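Local atomic coordinates of lysozyme, putative (Bacillus anthracis, PDB entry 2WAG), a protein that probably cleaves the 1,4-beta-glycosidic links of peptidoglycan as a family GH25 lysozyme, by a mechanism thought to retain the anomeric configuration. Residues Val19-Tyr24 against Ala41-Thr46; Gly26-Arg31 against Ser57-Asn62. All blocks are in the same frame, centred on the assembly; numbering follows the deposited sequence.

Interaction 1. Residues Val19-Tyr24 against Ala41-Thr46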
ATOM      1  N   VAL A  19      -1.569  -7.324  14.605  1.00  7.62           N
ATOM      2  CA  VAL A  19      -2.145  -6.944  13.330  1.00  7.85           C
ATOM      3  C   VAL A  19      -3.134  -5.801  13.450  1.00  7.03           C
ATOM      4  O   VAL A  19      -3.572  -5.506  14.499  1.00  7.76           O
ATOM      5  CB  VAL A  19      -2.928  -8.156  12.698  1.00  8.47           C
ATOM      6  CG1 VAL A  19      -2.039  -9.403  12.596  1.00  9.96           C
ATOM      7  CG2 VAL A  19      -4.231  -8.476  13.497  1.00  9.27           C
ATOM      8  N   ASP A  20      -3.428  -5.185  12.305  1.00  7.19           N
ATOM      9  CA  ASP A  20      -4.605  -4.319  12.217  1.00  7.08           C
ATOM     10  C   ASP A  20      -5.327  -4.720  10.951  1.00  6.94           C
ATOM     11  O   ASP A  20      -4.674  -5.060   9.966  1.00  8.16           O
ATOM     12  CB  ASP A  20      -4.276  -2.813  12.278  1.00  8.31           C
ATOM     13  CG  ASP A  20      -3.480  -2.341  11.115  1.00  7.87           C
ATOM     14  OD1 ASP A  20      -2.260  -2.334  11.251  1.00  9.00           O
ATOM     15  OD2 ASP A  20      -4.068  -1.975  10.088  1.00  9.77           O
ATOM     16  N   VAL A  21      -6.652  -4.745  11.011  1.00  7.32           N
ATOM     17  CA  VAL A  21      -7.459  -5.221   9.901  1.00  8.07           C
ATOM     18  C   VAL A  21      -8.712  -4.388   9.719  1.00  7.68           C
ATOM     19  O   VAL A  21      -9.185  -3.728  10.661  1.00  7.88           O
ATOM     20  CB  VAL A  21      -7.898  -6.710  10.087  1.00  8.00           C
ATOM     21  CG1 VAL A  21      -6.690  -7.624  10.248  1.00  9.40           C
ATOM     22  CG2 VAL A  21      -8.876  -6.854  11.248  1.00 10.01           C
ATOM     23  N   ALA A  22      -9.253  -4.454   8.506  1.00  7.48           N
ATOM     24  CA  ALA A  22     -10.558  -3.902   8.162  1.00  8.05           C
ATOM     25  C   ALA A  22     -11.263  -4.946   7.315  1.00  8.96           C
ATOM     26  O   ALA A  22     -10.742  -6.063   7.112  1.00  8.77           O
ATOM     27  CB  ALA A  22     -10.401  -2.584   7.403  1.00  8.05           C
ATOM     28  N   SER A  23     -12.441  -4.607   6.799  1.00  9.24           N
ATOM     29  CA  SER A  23     -13.188  -5.600   6.034  1.00 10.02           C
ATOM     30  C   SER A  23     -12.421  -6.096   4.811  1.00  9.79           C
ATOM     31  O   SER A  23     -12.648  -7.217   4.370  1.00 10.82           O
ATOM     32  CB  SER A  23     -14.547  -5.043   5.606  1.00 10.95           C
ATOM     33  OG  SER A  23     -14.376  -3.925   4.754  1.00 11.68           O
ATOM     34  N   TYR A  24     -11.508  -5.274   4.284  1.00  9.67           N
ATOM     35  CA  TYR A  24     -10.763  -5.614   3.051  1.00 10.00           C
ATOM     36  C   TYR A  24      -9.870  -6.819   3.248  1.00  9.89           C
ATOM     37  O   TYR A  24      -9.444  -7.410   2.268  1.00 11.12           O
ATOM     38  CB  TYR A  24     -10.002  -4.370   2.510  1.00 10.66           C
ATOM     39  CG  TYR A  24     -10.948  -3.204   2.586  1.00 10.55           C
ATOM     40  CD1 TYR A  24     -12.159  -3.227   1.878  1.00 12.95           C
ATOM     41  CD2 TYR A  24     -10.742  -2.177   3.485  1.00 11.18           C
ATOM     42  CE1 TYR A  24     -13.088  -2.225   2.029  1.00 13.75           C
ATOM     43  CE2 TYR A  24     -11.666  -1.167   3.628  1.00 12.13           C
ATOM     44  CZ  TYR A  24     -12.839  -1.206   2.914  1.00 12.71           C
ATOM     45  OH  TYR A  24     -13.764  -0.204   3.101  1.00 15.42           O
ATOM     46  N   ALA A  41      -4.504  -7.148  18.208  1.00  8.41           N
ATOM     47  CA  ALA A  41      -5.209  -6.762  17.011  1.00  8.47           C
ATOM     48  C   ALA A  41      -5.903  -5.417  17.219  1.00  8.18           C
ATOM     49  O   ALA A  41      -6.498  -5.212  18.201  1.00  9.13           O
ATOM     50  CB  ALA A  41      -6.156  -7.799  16.591  1.00 10.08           C
ATOM     51  N   PHE A  42      -5.786  -4.544  16.249  1.00  7.55           N
ATOM     52  CA  PHE A  42      -6.646  -3.364  16.168  1.00  7.65           C
ATOM     53  C   PHE A  42      -7.566  -3.539  14.964  1.00  7.31           C
ATOM     54  O   PHE A  42      -7.094  -3.757  13.842  1.00  8.85           O
ATOM     55  CB  PHE A  42      -5.815  -2.088  16.032  1.00  7.13           C
ATOM     56  CG  PHE A  42      -5.116  -1.672  17.308  1.00  7.79           C
ATOM     57  CD1 PHE A  42      -5.835  -1.103  18.355  1.00  8.30           C
ATOM     58  CD2 PHE A  42      -3.756  -1.858  17.464  1.00  9.27           C
ATOM     59  CE1 PHE A  42      -5.199  -0.709  19.528  1.00  8.49           C
ATOM     60  CE2 PHE A  42      -3.109  -1.466  18.649  1.00  9.85           C
ATOM     61  CZ  PHE A  42      -3.840  -0.898  19.672  1.00  8.92           C
ATOM     62  N   ILE A  43      -8.871  -3.474  15.204  1.00  7.26           N
ATOM     63  CA  ILE A  43      -9.863  -3.787  14.206  1.00  8.03           C
ATOM     64  C   ILE A  43     -10.610  -2.530  13.812  1.00  7.35           C
ATOM     65  O   ILE A  43     -11.077  -1.793  14.678  1.00  7.41           O
ATOM     66  CB  ILE A  43     -10.868  -4.810  14.791  1.00  8.54           C
ATOM     67  CG1 ILE A  43     -10.156  -6.087  15.262  1.00 10.08           C
ATOM     68  CG2 ILE A  43     -12.007  -5.111  13.794  1.00  9.55           C
ATOM     69  CD1 ILE A  43     -11.037  -6.939  16.136  1.00 10.92           C
ATOM     70  N   LYS A  44     -10.744  -2.252  12.515  1.00  7.44           N
ATOM     71  CA  LYS A  44     -11.509  -1.067  12.106  1.00  6.99           C
ATOM     72  C   LYS A  44     -12.972  -1.209  12.517  1.00  7.27           C
ATOM     73  O   LYS A  44     -13.607  -2.221  12.191  1.00  7.84           O
ATOM     74  CB  LYS A  44     -11.459  -0.859  10.602  1.00  7.79           C
ATOM     75  CG  LYS A  44     -12.163   0.437  10.216  1.00  7.64           C
ATOM     76  CD  LYS A  44     -12.093   0.701   8.710  1.00  8.20           C
ATOM     77  CE  LYS A  44     -12.875   1.963   8.351  1.00  8.18           C
ATOM     78  NZ  LYS A  44     -12.875   2.173   6.873  1.00  8.77           N
ATOM     79  N   ALA A  45     -13.495  -0.195  13.219  1.00  7.38           N
ATOM     80  CA  ALA A  45     -14.909  -0.149  13.572  1.00  7.30           C
ATOM     81  C   ALA A  45     -15.669   0.822  12.695  1.00  7.70           C
ATOM     82  O   ALA A  45     -16.657   0.446  12.069  1.00  9.55           O
ATOM     83  CB  ALA A  45     -15.061   0.239  15.044  1.00  8.04           C
ATOM     84  N   THR A  46     -15.236   2.072  12.684  1.00  7.76           N
ATOM     85  CA  THR A  46     -16.021   3.161  12.122  1.00  7.56           C
ATOM     86  C   THR A  46     -15.151   4.056  11.251  1.00  7.48           C
ATOM     87  O   THR A  46     -13.893   4.070  11.353  1.00  7.37           O
ATOM     88  CB  THR A  46     -16.666   4.006  13.249  1.00  7.35           C
ATOM     89  OG1 THR A  46     -15.675   4.288  14.246  1.00  8.36           O
ATOM     90  CG2 THR A  46     -17.768   3.250  13.900  1.00  9.09           C
TER
HETATM   91  O   HOH W   1     -14.013  -0.225   6.058  1.00 11.65           O
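Val19 to Val21 and Phe42 to Lys44 are joined by three backbone hydrogen bonds between neighbouring parallel strands. Phe42 N donates to Val19 O at 3.0 Å. Val21 N donates to Phe42 O, also at 3.0 Å, and Lys44 N closes the set on Val21 O at 2.8 Å. The last of these is the straightest, with 166° at the hydrogen. The strand axes diverge by only 9°. CA-H...O contacts run from Ala41 CA to Val19 O and from Asp20 CA to Phe42 O.

Apolar contacts lie on both faces of the sheet. On one, Val19 CG2 meets Ala41 CB at 3.7 Å and Val21 CG2 approaches Ile43 CG1 more loosely; Trp30 covers part of this face. On the other, the CB atoms of Asp20 and Phe42 lie side by side, 4.1 Å apart. The Phe42 ring goes on to meet Trp164 and Phe182. Asp20 OD1 accepts from Gln184 and Asn204. Asp20 OD2 lies close to Asp202 OD2.

Past the paired residues, Ala22 CB rests alongside the Lys44 chain, 3.8 Å from Lys44 CB. That chain leaves with CG anti to the backbone N (chi1 -175°) and stays extended. Its NZ reaches a water at 2.8 Å that also bonds Tyr24 OH. NZ further donates to Ser3 O in the expression tag of the second subunit and forms a salt bridge with Glu47.

Parallel strands linked through helix 30-34 make a beta-alpha-beta unit, here the first of the barrel-like GH25 fold of the TIM-barrel clan.

Interaction 2. Residues Gly26-Arg31 against Ser57-Asn62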
ATOM      1  N   GLY A  26     -10.941  -9.499   4.532  1.00 11.16           N
ATOM      2  CA  GLY A  26     -11.805 -10.674   4.348  1.00 12.59           C
ATOM      3  C   GLY A  26     -12.052 -11.434   5.638  1.00 12.90           C
ATOM      4  O   GLY A  26     -12.031 -10.863   6.731  1.00 13.04           O
ATOM      5  N   ASP A  27     -12.324 -12.726   5.499  1.00 13.87           N
ATOM      6  CA  ASP A  27     -12.631 -13.610   6.616  0.50 14.75           C
ATOM      7  C   ASP A  27     -11.334 -13.993   7.328  1.00 14.96           C
ATOM      8  O   ASP A  27     -10.488 -14.687   6.766  1.00 17.68           O
ATOM      9  CB  ASP A  27     -13.331 -14.861   6.065  0.50 15.73           C
ATOM     10  CG  ASP A  27     -13.989 -15.699   7.145  0.50 17.09           C
ATOM     11  OD1 ASP A  27     -13.994 -15.301   8.325  0.50 19.42           O
ATOM     12  OD2 ASP A  27     -14.527 -16.775   6.804  0.50 19.39           O
ATOM     13  N   ILE A  28     -11.185 -13.550   8.562  1.00 13.41           N
ATOM     14  CA  ILE A  28      -9.972 -13.810   9.307  0.50 13.17           C
ATOM     15  C   ILE A  28     -10.157 -14.965  10.269  1.00 13.15           C
ATOM     16  O   ILE A  28     -11.150 -15.034  10.997  1.00 13.37           O
ATOM     17  CB  ILE A  28      -9.558 -12.569  10.088  0.50 12.61           C
ATOM     18  CG1 ILE A  28      -9.171 -11.450   9.123  0.50 13.45           C
ATOM     19  CG2 ILE A  28      -8.424 -12.894  11.051  0.50 12.29           C
ATOM     20  CD1 ILE A  28      -9.258 -10.110   9.752  0.50 13.64           C
ATOM     21  N   ASP A  29      -9.196 -15.885  10.254  1.00 13.25           N
ATOM     22  CA  ASP A  29      -9.175 -16.985  11.194  1.00 13.43           C
ATOM     23  C   ASP A  29      -8.340 -16.498  12.381  1.00 12.20           C
ATOM     24  O   ASP A  29      -7.105 -16.551  12.362  1.00 12.03           O
ATOM     25  CB  ASP A  29      -8.532 -18.215  10.547  1.00 14.57           C
ATOM     26  CG  ASP A  29      -8.505 -19.425  11.474  1.00 17.92           C
ATOM     27  OD1 ASP A  29      -8.629 -19.270  12.700  1.00 19.09           O
ATOM     28  OD2 ASP A  29      -8.369 -20.559  10.956  1.00 23.63           O
ATOM     29  N   TRP A  30      -9.017 -15.994  13.404  1.00 11.30           N
ATOM     30  CA  TRP A  30      -8.321 -15.362  14.523  1.00 10.38           C
ATOM     31  C   TRP A  30      -7.504 -16.361  15.322  1.00 10.80           C
ATOM     32  O   TRP A  30      -6.418 -16.033  15.807  1.00 11.05           O
ATOM     33  CB  TRP A  30      -9.320 -14.607  15.420  1.00 11.18           C
ATOM     34  CG  TRP A  30      -9.818 -13.380  14.715  1.00 10.34           C
ATOM     35  CD1 TRP A  30     -10.981 -13.225  14.016  1.00 12.11           C
ATOM     36  CD2 TRP A  30      -9.100 -12.155  14.574  1.00 10.04           C
ATOM     37  NE1 TRP A  30     -11.036 -11.956  13.469  1.00 11.86           N
ATOM     38  CE2 TRP A  30      -9.895 -11.279  13.808  1.00 10.56           C
ATOM     39  CE3 TRP A  30      -7.855 -11.715  15.026  1.00 11.30           C
ATOM     40  CZ2 TRP A  30      -9.473  -9.984  13.479  1.00 10.57           C
ATOM     41  CZ3 TRP A  30      -7.441 -10.433  14.699  1.00 11.59           C
ATOM     42  CH2 TRP A  30      -8.244  -9.583  13.937  1.00 12.30           C
ATOM     43  N   ARG A  31      -7.990 -17.592  15.432  1.00 12.04           N
ATOM     44  CA  ARG A  31      -7.219 -18.609  16.137  0.50 12.21           C
ATOM     45  C   ARG A  31      -5.896 -18.898  15.419  1.00 11.88           C
ATOM     46  O   ARG A  31      -4.874 -19.158  16.054  1.00 11.63           O
ATOM     47  CB  ARG A  31      -8.040 -19.889  16.343  0.50 13.25           C
ATOM     48  CG  ARG A  31      -9.137 -20.139  15.309  0.50 16.78           C
ATOM     49  CD  ARG A  31     -10.469 -19.416  15.633  0.50 20.01           C
ATOM     50  NE  ARG A  31     -10.747 -18.289  14.744  0.50 19.41           N
ATOM     51  CZ  ARG A  31     -11.918 -17.642  14.658  1.00 19.32           C
ATOM     52  NH1 ARG A  31     -12.933 -17.964  15.455  1.00 26.77           N
ATOM     53  NH2 ARG A  31     -12.046 -16.626  13.821  1.00 17.99           N
ATOM     54  N   SER A  57     -18.174  -6.122  13.692  0.50 10.53           N
ATOM     55  CA  SER A  57     -18.875  -6.888  14.710  0.50 11.87           C
ATOM     56  C   SER A  57     -18.295  -8.291  14.805  0.50 12.02           C
ATOM     57  O   SER A  57     -17.952  -8.754  15.890  0.50 12.56           O
ATOM     58  CB  SER A  57     -20.371  -6.948  14.413  0.50 12.56           C
ATOM     59  OG  SER A  57     -21.067  -7.464  15.537  0.50 15.68           O
ATOM     60  N   LYS A  58     -18.181  -8.948  13.655  1.00 12.09           N
ATOM     61  CA  LYS A  58     -17.675 -10.319  13.572  1.00 13.04           C
ATOM     62  C   LYS A  58     -16.223 -10.396  14.055  1.00 12.02           C
ATOM     63  O   LYS A  58     -15.860 -11.286  14.834  1.00 12.34           O
ATOM     64  CB  LYS A  58     -17.815 -10.840  12.132  1.00 15.69           C
ATOM     65  CG  LYS A  58     -17.062 -12.133  11.823  1.00 19.48           C
ATOM     66  CD  LYS A  58     -17.279 -12.614  10.383  1.00 25.30           C
ATOM     67  CE  LYS A  58     -16.595 -11.717   9.359  1.00 28.12           C
ATOM     68  NZ  LYS A  58     -16.235 -12.498   8.134  1.00 31.70           N
ATOM     69  N   ASN A  59     -15.386  -9.464  13.591  1.00 10.74           N
ATOM     70  CA  ASN A  59     -13.989  -9.480  13.998  1.00 10.31           C
ATOM     71  C   ASN A  59     -13.837  -9.236  15.492  1.00  9.57           C
ATOM     72  O   ASN A  59     -13.029  -9.882  16.164  1.00 10.23           O
ATOM     73  CB  ASN A  59     -13.180  -8.446  13.228  1.00 10.30           C
ATOM     74  CG  ASN A  59     -12.796  -8.916  11.831  1.00  9.84           C
ATOM     75  OD1 ASN A  59     -12.592 -10.113  11.600  1.00 11.66           O
ATOM     76  ND2 ASN A  59     -12.685  -7.972  10.899  1.00  9.97           N
ATOM     77  N   TRP A  60     -14.605  -8.285  16.019  1.00 10.63           N
ATOM     78  CA  TRP A  60     -14.515  -7.999  17.445  1.00 10.79           C
ATOM     79  C   TRP A  60     -14.873  -9.230  18.269  1.00 11.76           C
ATOM     80  O   TRP A  60     -14.151  -9.610  19.189  1.00 12.15           O
ATOM     81  CB  TRP A  60     -15.448  -6.837  17.783  1.00 11.12           C
ATOM     82  CG  TRP A  60     -15.447  -6.426  19.223  1.00 11.16           C
ATOM     83  CD1 TRP A  60     -16.369  -6.762  20.166  1.00 13.59           C
ATOM     84  CD2 TRP A  60     -14.499  -5.569  19.871  1.00 11.94           C
ATOM     85  NE1 TRP A  60     -16.050  -6.185  21.366  1.00 14.21           N
ATOM     86  CE2 TRP A  60     -14.912  -5.435  21.217  1.00 12.86           C
ATOM     87  CE3 TRP A  60     -13.338  -4.909  19.452  1.00 13.38           C
ATOM     88  CZ2 TRP A  60     -14.201  -4.674  22.152  1.00 15.80           C
ATOM     89  CZ3 TRP A  60     -12.632  -4.142  20.378  1.00 14.72           C
ATOM     90  CH2 TRP A  60     -13.066  -4.031  21.714  1.00 16.53           C
ATOM     91  N   THR A  61     -15.979  -9.864  17.916  1.00 12.32           N
ATOM     92  CA  THR A  61     -16.408 -11.043  18.658  1.00 13.98           C
ATOM     93  C   THR A  61     -15.350 -12.144  18.546  1.00 13.33           C
ATOM     94  O   THR A  61     -14.939 -12.738  19.544  1.00 13.79           O
ATOM     95  CB  THR A  61     -17.733 -11.558  18.108  1.00 14.57           C
ATOM     96  OG1 THR A  61     -18.737 -10.552  18.309  1.00 17.01           O
ATOM     97  CG2 THR A  61     -18.132 -12.851  18.815  1.00 16.63           C
ATOM     98  N   ASN A  62     -14.889 -12.419  17.335  1.00 12.59           N
ATOM     99  CA  ASN A  62     -14.004 -13.574  17.160  1.00 12.75           C
ATOM    100  C   ASN A  62     -12.627 -13.320  17.749  1.00 11.95           C
ATOM    101  O   ASN A  62     -12.032 -14.212  18.375  1.00 12.70           O
ATOM    102  CB  ASN A  62     -13.891 -13.970  15.691  1.00 13.25           C
ATOM    103  CG  ASN A  62     -15.195 -14.537  15.141  1.00 14.99           C
ATOM    104  OD1 ASN A  62     -16.070 -14.932  15.915  1.00 18.45           O
ATOM    105  ND2 ASN A  62     -15.330 -14.586  13.816  1.00 17.26           N
TER
HETATM  106  O   HOH W   2     -11.786  -8.435   8.136  1.00 12.95           O
HETATM  107  O   HOH W   3     -13.234 -11.541   9.398  1.00 15.71           O
HETATM  108  O   HOH W   4     -13.374 -13.521  11.850  1.00 18.94           O
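Trp30 and Asn59 meet where the loop and helix start after strand 17-21 pack on helix 56-64, on the outer, helical layer of this TIM-barrel-clan fold. Trp30 NE1 donates to Asn59 OD1 at 3.1 Å. The oxygen lies in the indole plane, but NE1 is tilted 34° from the carbonyl plane of Asn59. Ring and amide planes stand 79° apart. The next neighbour is Asn62, whose CB comes within 3.4 Å of Trp30 CD1.

The indole is held between two groups. Ile28 CG2, in one of two conformers, sits over the centre of one face. Asn59 O lies over the opposite face, toward the rim. Asn59 CG is anti to its carbonyl carbon (chi1 -80°), and this brings the amide to the NE1 edge.

Waters extend the contact. One donates to both Asn59 OD1, at 2.7 Å, and Gly26 O, and accepts from Ile28 N. OD1 thus takes two hydrogen bonds. Another joins Asn59 ND2 to Gly26 O, so both ends of the amide are fixed. Nearer the surface, one conformer of Asp27 places OD1 in a long salt bridge with Lys58 NZ, at 3.6 Å.

Arg31 also has two conformers. In the one given, NE forms a salt bridge, with a weak hydrogen bond, to OD1 of Asp29, the N-cap residue of helix 30-34. A third water donates to Ile28 O at 2.8 Å and accepts from Asn62 ND2 at 3.0 Å.

From the N terminus, the chain runs through strand 17-21 into the loop through residues 26-29 and helix 30-34, then through strand 40-47, parallel to the first, and on to helix 56-64. Interaction 1 closes the first loop by setting strand 40-47 beside strand 17-21. Interaction 2 closes a second loop by bringing helix 56-64 to residues 26-31. The segments alternate, so the two loops cross and neither nests in the other. The contacts touch directly: Trp30 CZ3 lies 3.5 Å from Ala41 CB, and Ile43 CD1 packs 3.6 Å from Asn59 O. Together they tie two adjacent strands to the helical layer outside them.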